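Local atomic coordinates of NADH oxidase (Thermus thermophilus, PDB entry 6RVB), a protein that uses FAD as cofactor to reduce coenzyme A disulfide at the expense of NADH. Residues 129-134 with 234-239; 187-192 with 342-347; 353-358 with 374-379. All blocks are in the same frame, centred on the assembly; numbering follows the deposited sequence.

Contact 1 (129-134 with 234-239); sequences GVYTLR and ADLVLL. With FAD (flavin-adenine dinucleotide), chain E.
Val-130 and Tyr-131 pair in parallel with Val-237 and Leu-238, and their side chains pack on two faces. On one, Val-130 CG1, held anti to its own N (chi1 179°), lies 3.9 Å from Leu-239 CD1 and 4.0 Å from Val-237 CG2. On the other, the side chains of Tyr-131 and Leu-236 cross at about a right angle, CD2 of the tyrosine 3.7 Å from Leu-236 CD1; further along, Leu-133 CB touches Leu-238 CD1. Three backbone bonds set this register: Val-237 N to Gly-129 O (3.1 Å), Tyr-131 N to Val-237 O (2.7 Å) and Leu-239 N to Tyr-131 O (2.8 Å). Strand 130-131 is added as an outermost strand to the parallel, Rossmann-type sheet of the NAD-binding region, with helix 136-145 packing on Tyr-131. Beyond the strand the chain reaches the flavin: Arg-134 NH1 is 3.6 Å from FAD C8M, and FAD O2' lies over a face of the guanidinium. A salt bridge to Asp-281 fixes the guanidinium, NH1 makes a weak hydrogen bond to the bound NAD, and Asp-138 OD2 accepts from the Arg-134 backbone N. A leucine at Arg-134 would probably leave the Asp-281 carboxylate without its charge partner beside the cofactor.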
loop_
_atom_site.group_PDB
_atom_site.type_symbol
_atom_site.label_atom_id
_atom_site.label_comp_id
_atom_site.label_asym_id
_atom_site.label_seq_id
_atom_site.Cartn_x
_atom_site.Cartn_y
_atom_site.Cartn_z
ATOM N N GLY A 129 23.637 -28.838 -18.819
ATOM C CA GLY A 129 22.504 -28.484 -17.994
ATOM C C GLY A 129 22.662 -27.146 -17.340
ATOM O O GLY A 129 22.178 -26.905 -16.244
ATOM N N VAL A 130 23.377 -26.255 -18.000
ATOM C CA VAL A 130 23.607 -24.930 -17.430
ATOM C C VAL A 130 22.646 -23.994 -18.119
ATOM O O VAL A 130 22.588 -23.947 -19.331
ATOM C CB VAL A 130 25.032 -24.476 -17.688
ATOM C CG1 VAL A 130 25.218 -23.172 -17.146
ATOM C CG2 VAL A 130 26.009 -25.451 -17.071
ATOM N N TYR A 131 21.870 -23.259 -17.339
ATOM C CA TYR A 131 20.831 -22.390 -17.892
ATOM C C TYR A 131 20.859 -20.902 -17.484
ATOM O O TYR A 131 21.525 -20.467 -16.545
ATOM C CB TYR A 131 19.488 -22.955 -17.517
ATOM C CG TYR A 131 19.217 -24.328 -18.045
ATOM C CD1 TYR A 131 18.636 -24.516 -19.305
ATOM C CD2 TYR A 131 19.446 -25.427 -17.280
ATOM C CE1 TYR A 131 18.328 -25.769 -19.796
ATOM C CE2 TYR A 131 19.147 -26.687 -17.769
ATOM C CZ TYR A 131 18.607 -26.846 -19.033
ATOM O OH TYR A 131 18.383 -28.100 -19.474
ATOM N N THR A 132 20.034 -20.148 -18.182
ATOM C CA THR A 132 19.901 -18.708 -17.972
ATOM C C THR A 132 18.416 -18.336 -18.027
ATOM O O THR A 132 17.641 -19.072 -18.621
ATOM C CB THR A 132 20.669 -18.106 -19.067
ATOM O OG1 THR A 132 21.766 -17.420 -18.501
ATOM C CG2 THR A 132 19.831 -17.196 -19.972
ATOM N N LEU A 133 17.957 -17.288 -17.364
ATOM C CA LEU A 133 16.481 -17.083 -17.344
ATOM C C LEU A 133 16.096 -15.728 -17.727
ATOM O O LEU A 133 15.952 -14.885 -16.876
ATOM C CB LEU A 133 15.881 -17.228 -15.962
ATOM C CG LEU A 133 14.574 -17.990 -15.926
ATOM C CD1 LEU A 133 13.678 -17.543 -14.775
ATOM C CD2 LEU A 133 13.879 -17.862 -17.187
ATOM N N ARG A 134 15.866 -15.513 -19.004
ATOM C CA ARG A 134 15.609 -14.166 -19.510
ATOM C C ARG A 134 14.491 -14.118 -20.555
ATOM O O ARG A 134 13.820 -13.133 -20.672
ATOM C CB ARG A 134 16.901 -13.594 -20.076
ATOM C CG ARG A 134 16.919 -12.144 -20.424
ATOM C CD ARG A 134 17.116 -11.316 -19.190
ATOM N NE ARG A 134 16.625 -9.969 -19.408
ATOM C CZ ARG A 134 16.239 -9.189 -18.421
ATOM N NH1 ARG A 134 16.334 -9.640 -17.127
ATOM N NH2 ARG A 134 15.783 -7.978 -18.756
ATOM N N ALA A 234 25.168 -31.116 -8.571
ATOM C CA ALA A 234 23.990 -30.515 -9.200
ATOM C C ALA A 234 23.793 -30.900 -10.689
ATOM O O ALA A 234 24.703 -30.751 -11.477
ATOM C CB ALA A 234 24.140 -29.080 -9.102
ATOM N N ASP A 235 22.620 -31.368 -11.102
ATOM C CA ASP A 235 22.425 -31.715 -12.547
ATOM C C ASP A 235 21.706 -30.639 -13.352
ATOM O O ASP A 235 21.500 -30.782 -14.565
ATOM C CB ASP A 235 21.631 -32.961 -12.702
ATOM C CG ASP A 235 20.402 -32.933 -11.858
ATOM O OD1 ASP A 235 20.478 -33.241 -10.596
ATOM O OD2 ASP A 235 19.382 -32.577 -12.488
ATOM N N LEU A 236 21.309 -29.579 -12.644
ATOM C CA LEU A 236 20.814 -28.382 -13.233
ATOM C C LEU A 236 21.362 -27.197 -12.452
ATOM O O LEU A 236 21.159 -27.099 -11.213
ATOM C CB LEU A 236 19.284 -28.413 -13.232
ATOM C CG LEU A 236 18.270 -27.254 -13.117
ATOM C CD1 LEU A 236 18.791 -26.087 -13.687
ATOM C CD2 LEU A 236 17.129 -27.577 -13.899
ATOM N N VAL A 237 22.050 -26.313 -13.190
ATOM C CA VAL A 237 22.517 -25.056 -12.682
ATOM C C VAL A 237 21.954 -23.890 -13.497
ATOM O O VAL A 237 22.038 -23.920 -14.733
ATOM C CB VAL A 237 24.091 -24.993 -12.453
ATOM C CG1 VAL A 237 24.730 -26.322 -12.588
ATOM C CG2 VAL A 237 24.792 -23.963 -13.261
ATOM N N LEU A 238 21.361 -22.912 -12.757
ATOM C CA LEU A 238 20.877 -21.599 -13.222
ATOM C C LEU A 238 21.885 -20.478 -12.919
ATOM O O LEU A 238 22.290 -20.301 -11.764
ATOM C CB LEU A 238 19.582 -21.219 -12.516
ATOM C CG LEU A 238 18.877 -19.916 -12.965
ATOM C CD1 LEU A 238 18.328 -19.973 -14.299
ATOM C CD2 LEU A 238 17.706 -19.617 -12.147
ATOM N N LEU A 239 22.284 -19.710 -13.934
ATOM C CA LEU A 239 23.244 -18.612 -13.789
ATOM C C LEU A 239 22.421 -17.362 -13.622
ATOM O O LEU A 239 21.834 -16.849 -14.543
ATOM C CB LEU A 239 24.109 -18.503 -15.065
ATOM C CG LEU A 239 25.065 -19.681 -15.251
ATOM C CD1 LEU A 239 25.907 -19.449 -16.402
ATOM C CD2 LEU A 239 25.908 -19.994 -14.036
HETATM P PA FAD E . 13.540 -7.201 -23.247
HETATM O O1A FAD E . 15.005 -7.676 -22.750
HETATM O O2A FAD E . 12.252 -7.601 -22.498
HETATM O O5B FAD E . 13.304 -7.618 -24.843
HETATM C C5B FAD E . 14.279 -7.326 -25.901
HETATM C C4B FAD E . 14.025 -8.169 -27.151
HETATM O O4B FAD E . 14.553 -7.430 -28.238
HETATM C C3B FAD E . 14.657 -9.548 -27.046
HETATM O O3B FAD E . 13.670 -10.640 -27.114
HETATM C C2B FAD E . 15.501 -9.540 -28.247
HETATM O O2B FAD E . 15.172 -10.820 -28.791
HETATM C C1B FAD E . 15.054 -8.331 -29.125
HETATM N N9A FAD E . 16.260 -7.788 -29.839
HETATM C C8A FAD E . 17.500 -7.549 -29.295
HETATM N N7A FAD E . 18.428 -7.216 -30.233
HETATM C C5A FAD E . 17.777 -7.215 -31.422
HETATM C C6A FAD E . 18.199 -6.923 -32.821
HETATM N N6A FAD E . 19.494 -6.537 -33.021
HETATM N N1A FAD E . 17.252 -7.052 -33.793
HETATM C C2A FAD E . 15.951 -7.417 -33.473
HETATM N N3A FAD E . 15.449 -7.707 -32.226
HETATM C C4A FAD E . 16.341 -7.603 -31.178
HETATM N N1 FAD E . 10.459 -6.426 -13.944
HETATM C C2 FAD E . 9.645 -5.901 -12.973
HETATM O O2 FAD E . 9.329 -4.673 -12.996
HETATM N N3 FAD E . 9.160 -6.707 -12.008
HETATM C C4 FAD E . 9.398 -8.064 -11.941
HETATM O O4 FAD E . 8.925 -8.844 -11.027
HETATM C C4X FAD E . 10.242 -8.696 -13.004
HETATM N N5 FAD E . 10.479 -10.057 -12.963
HETATM C C5X FAD E . 11.282 -10.577 -13.946
HETATM C C6 FAD E . 11.573 -11.964 -13.944
HETATM C C7 FAD E . 12.382 -12.531 -14.950
HETATM C C7M FAD E . 12.650 -14.009 -14.895
HETATM C C8 FAD E . 12.948 -11.669 -16.056
HETATM C C8M FAD E . 13.822 -12.212 -17.155
HETATM C C9 FAD E . 12.687 -10.282 -16.051
HETATM C C9A FAD E . 11.876 -9.670 -15.054
HETATM N N10 FAD E . 11.597 -8.250 -15.101
HETATM C C10 FAD E . 10.781 -7.751 -14.052
HETATM C "C1'" FAD E . 12.181 -7.338 -16.109
HETATM C "C2'" FAD E . 11.547 -7.365 -17.464
HETATM O "O2'" FAD E . 11.818 -8.596 -18.121
HETATM C "C3'" FAD E . 12.161 -6.312 -18.344
HETATM O "O3'" FAD E . 12.395 -5.127 -17.593
HETATM C "C4'" FAD E . 11.125 -6.091 -19.461
HETATM O "O4'" FAD E . 10.727 -7.283 -20.228
HETATM C "C5'" FAD E . 11.483 -4.880 -20.346
HETATM O "O5'" FAD E . 12.349 -5.203 -21.427
HETATM P P FAD E . 12.491 -4.390 -22.816
HETATM O O1P FAD E . 11.171 -4.374 -23.567
HETATM O O2P FAD E . 13.466 -3.193 -22.907
HETATM O O3P FAD E . 13.391 -5.553 -23.501
#

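Contact 2 (187-192 with 342-347); sequences HWDPEV and SLEGAL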
loop_
_atom_site.group_PDB
_atom_site.type_symbol
_atom_site.label_atom_id
_atom_site.label_comp_id
_atom_site.label_asym_id
_atom_site.label_seq_id
_atom_site.Cartn_x
_atom_site.Cartn_y
_atom_site.Cartn_z
ATOM N N HIS A 187 22.712 -6.228 -2.595
ATOM C CA HIS A 187 22.688 -4.873 -3.070
ATOM C C HIS A 187 21.845 -4.027 -2.164
ATOM O O HIS A 187 21.723 -2.873 -2.431
ATOM C CB HIS A 187 22.187 -4.828 -4.505
ATOM C CG HIS A 187 23.177 -5.391 -5.503
ATOM N ND1 HIS A 187 22.821 -6.003 -6.698
ATOM C CD2 HIS A 187 24.537 -5.423 -5.465
ATOM C CE1 HIS A 187 23.917 -6.370 -7.348
ATOM N NE2 HIS A 187 24.968 -6.052 -6.604
ATOM N N TRP A 188 21.258 -4.591 -1.101
ATOM C CA TRP A 188 20.526 -3.806 -0.121
ATOM C C TRP A 188 21.074 -4.024 1.273
ATOM O O TRP A 188 21.564 -5.125 1.600
ATOM C CB TRP A 188 19.038 -4.112 -0.141
ATOM C CG TRP A 188 18.255 -3.120 0.555
ATOM C CD1 TRP A 188 17.750 -3.204 1.767
ATOM C CD2 TRP A 188 17.840 -1.862 0.049
ATOM N NE1 TRP A 188 17.050 -2.073 2.113
ATOM C CE2 TRP A 188 17.105 -1.222 1.055
ATOM C CE3 TRP A 188 18.034 -1.194 -1.153
ATOM C CZ2 TRP A 188 16.589 0.050 0.897
ATOM C CZ3 TRP A 188 17.534 0.065 -1.291
ATOM C CH2 TRP A 188 16.833 0.674 -0.278
ATOM N N ASP A 189 20.907 -3.013 2.116
ATOM C CA ASP A 189 21.204 -3.119 3.546
ATOM C C ASP A 189 20.917 -4.481 4.185
ATOM O O ASP A 189 20.038 -5.229 3.714
ATOM C CB ASP A 189 20.461 -2.037 4.244
ATOM C CG ASP A 189 21.102 -0.718 4.068
ATOM O OD1 ASP A 189 22.333 -0.644 3.819
ATOM O OD2 ASP A 189 20.347 0.238 4.233
ATOM N N PRO A 190 21.724 -4.877 5.192
ATOM C CA PRO A 190 21.783 -6.346 5.396
ATOM C C PRO A 190 20.712 -6.960 6.289
ATOM O O PRO A 190 20.739 -8.181 6.320
ATOM C CB PRO A 190 23.190 -6.566 5.948
ATOM C CG PRO A 190 23.465 -5.417 6.600
ATOM C CD PRO A 190 22.911 -4.261 5.762
ATOM N N GLU A 191 19.840 -6.143 6.911
ATOM C CA GLU A 191 18.682 -6.596 7.697
ATOM C C GLU A 191 17.714 -7.372 6.755
ATOM O O GLU A 191 17.101 -8.388 7.134
ATOM C CB GLU A 191 17.909 -5.436 8.336
ATOM C CG GLU A 191 18.500 -4.667 9.446
ATOM C CD GLU A 191 19.569 -3.549 9.114
ATOM O OE1 GLU A 191 20.279 -3.604 8.033
ATOM O OE2 GLU A 191 19.686 -2.627 10.016
ATOM N N VAL A 192 17.553 -6.853 5.540
ATOM C CA VAL A 192 16.672 -7.489 4.594
ATOM C C VAL A 192 17.307 -8.785 4.168
ATOM O O VAL A 192 16.676 -9.799 4.228
ATOM C CB VAL A 192 16.314 -6.586 3.395
ATOM C CG1 VAL A 192 15.662 -7.415 2.262
ATOM C CG2 VAL A 192 15.446 -5.514 3.887
ATOM N N SER A 342 19.884 2.561 -0.400
ATOM C CA SER A 342 20.125 1.942 0.874
ATOM C C SER A 342 21.135 2.769 1.641
ATOM O O SER A 342 21.867 3.508 1.043
ATOM C CB SER A 342 20.813 0.646 0.636
ATOM O OG SER A 342 22.141 0.898 0.187
ATOM N N LEU A 343 21.221 2.599 2.961
ATOM C CA LEU A 343 22.245 3.256 3.727
ATOM C C LEU A 343 23.614 3.019 3.154
ATOM O O LEU A 343 24.382 3.961 3.106
ATOM C CB LEU A 343 22.244 2.821 5.173
ATOM C CG LEU A 343 23.253 3.505 6.086
ATOM C CD1 LEU A 343 23.103 5.047 6.117
ATOM C CD2 LEU A 343 22.878 2.894 7.352
ATOM N N GLU A 344 23.930 1.797 2.696
ATOM C CA GLU A 344 25.272 1.572 2.164
ATOM C C GLU A 344 25.519 2.547 1.062
ATOM O O GLU A 344 26.461 3.356 1.160
ATOM C CB GLU A 344 25.574 0.144 1.729
ATOM C CG GLU A 344 25.998 -0.702 2.959
ATOM C CD GLU A 344 26.131 -2.198 2.699
ATOM O OE1 GLU A 344 25.989 -2.600 1.506
ATOM O OE2 GLU A 344 26.379 -2.957 3.693
ATOM N N GLY A 345 24.647 2.517 0.037
ATOM C CA GLY A 345 24.818 3.356 -1.115
ATOM C C GLY A 345 24.682 4.822 -0.825
ATOM O O GLY A 345 25.279 5.644 -1.494
ATOM N N ALA A 346 23.858 5.175 0.148
ATOM C CA ALA A 346 23.653 6.567 0.432
ATOM C C ALA A 346 24.938 7.124 0.949
ATOM O O ALA A 346 25.220 8.292 0.671
ATOM C CB ALA A 346 22.555 6.782 1.440
ATOM N N LEU A 347 25.703 6.322 1.721
ATOM C CA LEU A 347 26.988 6.773 2.263
ATOM C C LEU A 347 27.988 6.810 1.143
ATOM O O LEU A 347 28.790 7.702 1.097
ATOM C CB LEU A 347 27.495 5.962 3.475
ATOM C CG LEU A 347 26.566 5.972 4.674
ATOM C CD1 LEU A 347 26.782 4.834 5.509
ATOM C CD2 LEU A 347 26.467 7.160 5.490
#
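Trp-188 lays one face of its indole against Ser-342: the serine CB stands 3.8 Å from the centroid of the six-membered ring and 11° off the ring normal, a CH-pi contact almost directly over that ring. Having CG anti to the backbone N (chi1 -165°) brings the end of the tryptophan back to Ser-342, although its CB points away. The indole NE1 is hydrogen-bonded to Glu-376 OE1, which helps to fix the turn of the ring. The second flat group, the Asp-189 carboxylate, spends both oxygens on the first turn of helix 343-348. OD2 accepts from Leu-343 N (2.8 Å) and OD1 from Glu-344 N (3.1 Å), each on its syn side and somewhat out of the carboxylate plane. Asp-189 occupies the N-cap position of helix 190-202 yet makes no capping bond there; its oxygens meet amides starting the other helix, which would probably favour a negative charge, though the Glu-376 carboxylate close to OD2 would oppose it, so the ionisation of the pair is likely to be coupled. Ser-342 is the N-cap of helix 343-348, its OG accepting from Gly-345 N at 3.0 Å. Glu-344 turns its acid to Arg-183 in a salt bridge. The contact joins the starts of helices 190-202 and 343-348, linking the nucleotide-binding region to the dimerisation domain, with Trp-188 packed on strands 334-340 and 386-393 and Leu-343 on strand 353-361.

Contact 3 (353-358 with 374-379); sequences AKKVFI and WVELVY
Phe-357 and Trp-374 meet obliquely at one end of an antiparallel hairpin: Phe-357 CE1 lies 3.6 Å from Trp-374 CD1, but the centroids of the phenylalanine ring and the five-membered ring are 5.5 Å apart. With planes at 30°, they are near parallel but hardly overlap. Phe-357 runs at about a right angle to Glu-376, touching its CB through CD2 at 3.7 Å. Lys-355 crosses Glu-376 obliquely, its CD 3.7 Å from OE2, while its NZ forms a salt bridge with Glu-191. On the sheet face of Val-356 and Leu-377, the Tyr-379 ring swings across the hairpin because CG sits between the backbone N and carbonyl carbon (chi1 54°). Lys-354 CB comes over a face of that ring, 4.2 Å from its centroid, as a CH-pi contact, while the lysine's end leads away. On the same face Val-356 and Leu-377 lie side by side mid-ladder, CG1 to CB 3.5 Å, as do Ile-358 and Val-375 at the Trp-374 end, CD1 to CG1 3.9 Å. Lys-354/Tyr-379, Val-356/Leu-377 and Ile-358/Val-375 are hydrogen-bonded pairs, each with two backbone bonds, alternating with non-hydrogen-bonded Lys-355/Val-378 and Phe-357/Glu-376 on the opposite face. Strand 353-361 is an outermost strand, within this chain, of the dimerisation domain's antiparallel sheet; strand 372-380 pairs on its other side with strand 386-393, while helix 190-202 covers Phe-357 and helix 434-438 packs on Ile-358, which touches coenzyme A.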
loop_
_atom_site.group_PDB
_atom_site.type_symbol
_atom_site.label_atom_id
_atom_site.label_comp_id
_atom_site.label_asym_id
_atom_site.label_seq_id
_atom_site.Cartn_x
_atom_site.Cartn_y
_atom_site.Cartn_z
ATOM N N ALA A 353 24.272 10.007 6.080
ATOM C CA ALA A 353 23.051 9.219 6.224
ATOM C C ALA A 353 22.905 8.302 7.432
ATOM O O ALA A 353 23.848 7.850 7.954
ATOM C CB ALA A 353 22.856 8.438 4.985
ATOM N N LYS A 354 21.692 8.011 7.830
ATOM C CA LYS A 354 21.418 7.153 8.942
ATOM C C LYS A 354 20.298 6.213 8.500
ATOM O O LYS A 354 19.577 6.509 7.568
ATOM C CB LYS A 354 21.007 7.994 10.172
ATOM C CG LYS A 354 22.211 8.583 10.957
ATOM C CD LYS A 354 21.737 9.447 12.123
ATOM C CE LYS A 354 22.797 9.601 13.209
ATOM N NZ LYS A 354 23.392 8.283 13.672
ATOM N N LYS A 355 20.153 5.067 9.160
ATOM C CA LYS A 355 18.970 4.232 8.980
ATOM C C LYS A 355 18.163 3.972 10.237
ATOM O O LYS A 355 18.644 4.175 11.344
ATOM C CB LYS A 355 19.329 2.906 8.342
ATOM C CG LYS A 355 19.968 1.961 9.197
ATOM C CD LYS A 355 20.395 0.764 8.408
ATOM C CE LYS A 355 21.279 -0.177 9.191
ATOM N NZ LYS A 355 22.037 -0.948 8.141
ATOM N N VAL A 356 16.938 3.515 10.060
ATOM C CA VAL A 356 16.170 3.018 11.140
ATOM C C VAL A 356 15.472 1.751 10.629
ATOM O O VAL A 356 15.144 1.677 9.457
ATOM C CB VAL A 356 15.227 4.118 11.656
ATOM C CG1 VAL A 356 14.026 4.251 10.798
ATOM C CG2 VAL A 356 14.715 3.713 12.921
ATOM N N PHE A 357 15.270 0.726 11.448
ATOM C CA PHE A 357 14.685 -0.534 10.897
ATOM C C PHE A 357 13.819 -1.185 11.959
ATOM O O PHE A 357 14.347 -1.645 12.973
ATOM C CB PHE A 357 15.809 -1.502 10.506
ATOM C CG PHE A 357 15.354 -2.772 9.896
ATOM C CD1 PHE A 357 15.049 -3.859 10.675
ATOM C CD2 PHE A 357 15.224 -2.898 8.502
ATOM C CE1 PHE A 357 14.563 -5.081 10.104
ATOM C CE2 PHE A 357 14.737 -4.131 7.900
ATOM C CZ PHE A 357 14.405 -5.201 8.719
ATOM N N ILE A 358 12.505 -1.177 11.753
ATOM C CA ILE A 358 11.607 -1.534 12.805
ATOM C C ILE A 358 10.820 -2.721 12.355
ATOM O O ILE A 358 10.784 -2.940 11.179
ATOM C CB ILE A 358 10.707 -0.420 13.340
ATOM C CG1 ILE A 358 9.738 0.033 12.307
ATOM C CG2 ILE A 358 11.495 0.647 13.745
ATOM C CD1 ILE A 358 8.570 -0.776 12.229
ATOM N N TRP A 374 8.030 -5.277 8.344
ATOM C CA TRP A 374 9.245 -4.597 8.779
ATOM C C TRP A 374 9.363 -3.407 7.875
ATOM O O TRP A 374 9.026 -3.542 6.688
ATOM C CB TRP A 374 10.456 -5.422 8.508
ATOM C CG TRP A 374 10.646 -6.683 9.337
ATOM C CD1 TRP A 374 11.443 -6.832 10.447
ATOM C CD2 TRP A 374 10.083 -7.975 9.084
ATOM N NE1 TRP A 374 11.339 -8.115 10.926
ATOM C CE2 TRP A 374 10.523 -8.832 10.101
ATOM C CE3 TRP A 374 9.185 -8.474 8.133
ATOM C CZ2 TRP A 374 10.148 -10.137 10.155
ATOM C CZ3 TRP A 374 8.819 -9.776 8.203
ATOM C CH2 TRP A 374 9.290 -10.587 9.209
ATOM N N VAL A 375 9.764 -2.233 8.386
ATOM C CA VAL A 375 9.987 -1.132 7.482
ATOM C C VAL A 375 11.325 -0.546 7.829
ATOM O O VAL A 375 11.702 -0.594 8.998
ATOM C CB VAL A 375 8.852 -0.122 7.437
ATOM C CG1 VAL A 375 7.784 -0.406 8.476
ATOM C CG2 VAL A 375 9.385 1.249 7.574
ATOM N N GLU A 376 12.080 -0.137 6.788
ATOM C CA GLU A 376 13.376 0.543 6.904
ATOM C C GLU A 376 13.325 1.940 6.367
ATOM O O GLU A 376 12.773 2.111 5.322
ATOM C CB GLU A 376 14.480 -0.135 6.095
ATOM C CG GLU A 376 15.847 0.566 6.326
ATOM C CD GLU A 376 16.938 -0.105 5.535
ATOM O OE1 GLU A 376 16.664 -1.145 4.913
ATOM O OE2 GLU A 376 18.077 0.414 5.534
ATOM N N LEU A 377 13.955 2.921 7.013
ATOM C CA LEU A 377 13.993 4.265 6.474
ATOM C C LEU A 377 15.441 4.656 6.385
ATOM O O LEU A 377 16.166 4.519 7.331
ATOM C CB LEU A 377 13.285 5.150 7.480
ATOM C CG LEU A 377 11.981 5.778 7.163
ATOM C CD1 LEU A 377 11.212 4.986 6.087
ATOM C CD2 LEU A 377 11.266 6.010 8.457
ATOM N N VAL A 378 15.875 5.182 5.268
ATOM C CA VAL A 378 17.251 5.721 5.113
ATOM C C VAL A 378 17.128 7.232 4.915
ATOM O O VAL A 378 16.453 7.684 4.005
ATOM C CB VAL A 378 17.902 5.067 3.874
ATOM C CG1 VAL A 378 19.195 5.583 3.596
ATOM C CG2 VAL A 378 18.037 3.611 4.131
ATOM N N TYR A 379 17.695 8.030 5.801
ATOM C CA TYR A 379 17.506 9.497 5.734
ATOM C C TYR A 379 18.822 10.290 5.921
ATOM O O TYR A 379 19.837 9.713 6.227
ATOM C CB TYR A 379 16.470 9.972 6.739
ATOM C CG TYR A 379 16.758 9.535 8.134
ATOM C CD1 TYR A 379 16.544 8.214 8.580
ATOM C CD2 TYR A 379 17.303 10.406 8.994
ATOM C CE1 TYR A 379 16.853 7.838 9.880
ATOM C CE2 TYR A 379 17.613 10.054 10.249
ATOM C CZ TYR A 379 17.389 8.805 10.726
ATOM O OH TYR A 379 17.747 8.609 12.063
#

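Contacts 2 and 3 adjoin, their centres 10 Å apart: the carboxylates of Asp-189 and Glu-376 lie close together, and Leu-343 of helix 343-348 packs on Ala-353 and Lys-355 of the strand that follows it in the chain. Contact 1 stands apart, its centre 29 Å from that of contact 2 and 36 Å from that of contact 3, in the parallel sheet beside the flavin. Along the chain contacts 1 and 2 cross, since 187-192 falls between 129-134 and 234-239, while 342-347 comes after both; contact 3 follows. Contact 1 belongs to the parallel sheet of the nucleotide-binding region, contact 3 to the antiparallel sheet of the dimerisation domain, and contact 2 joins these two parts of the subunit.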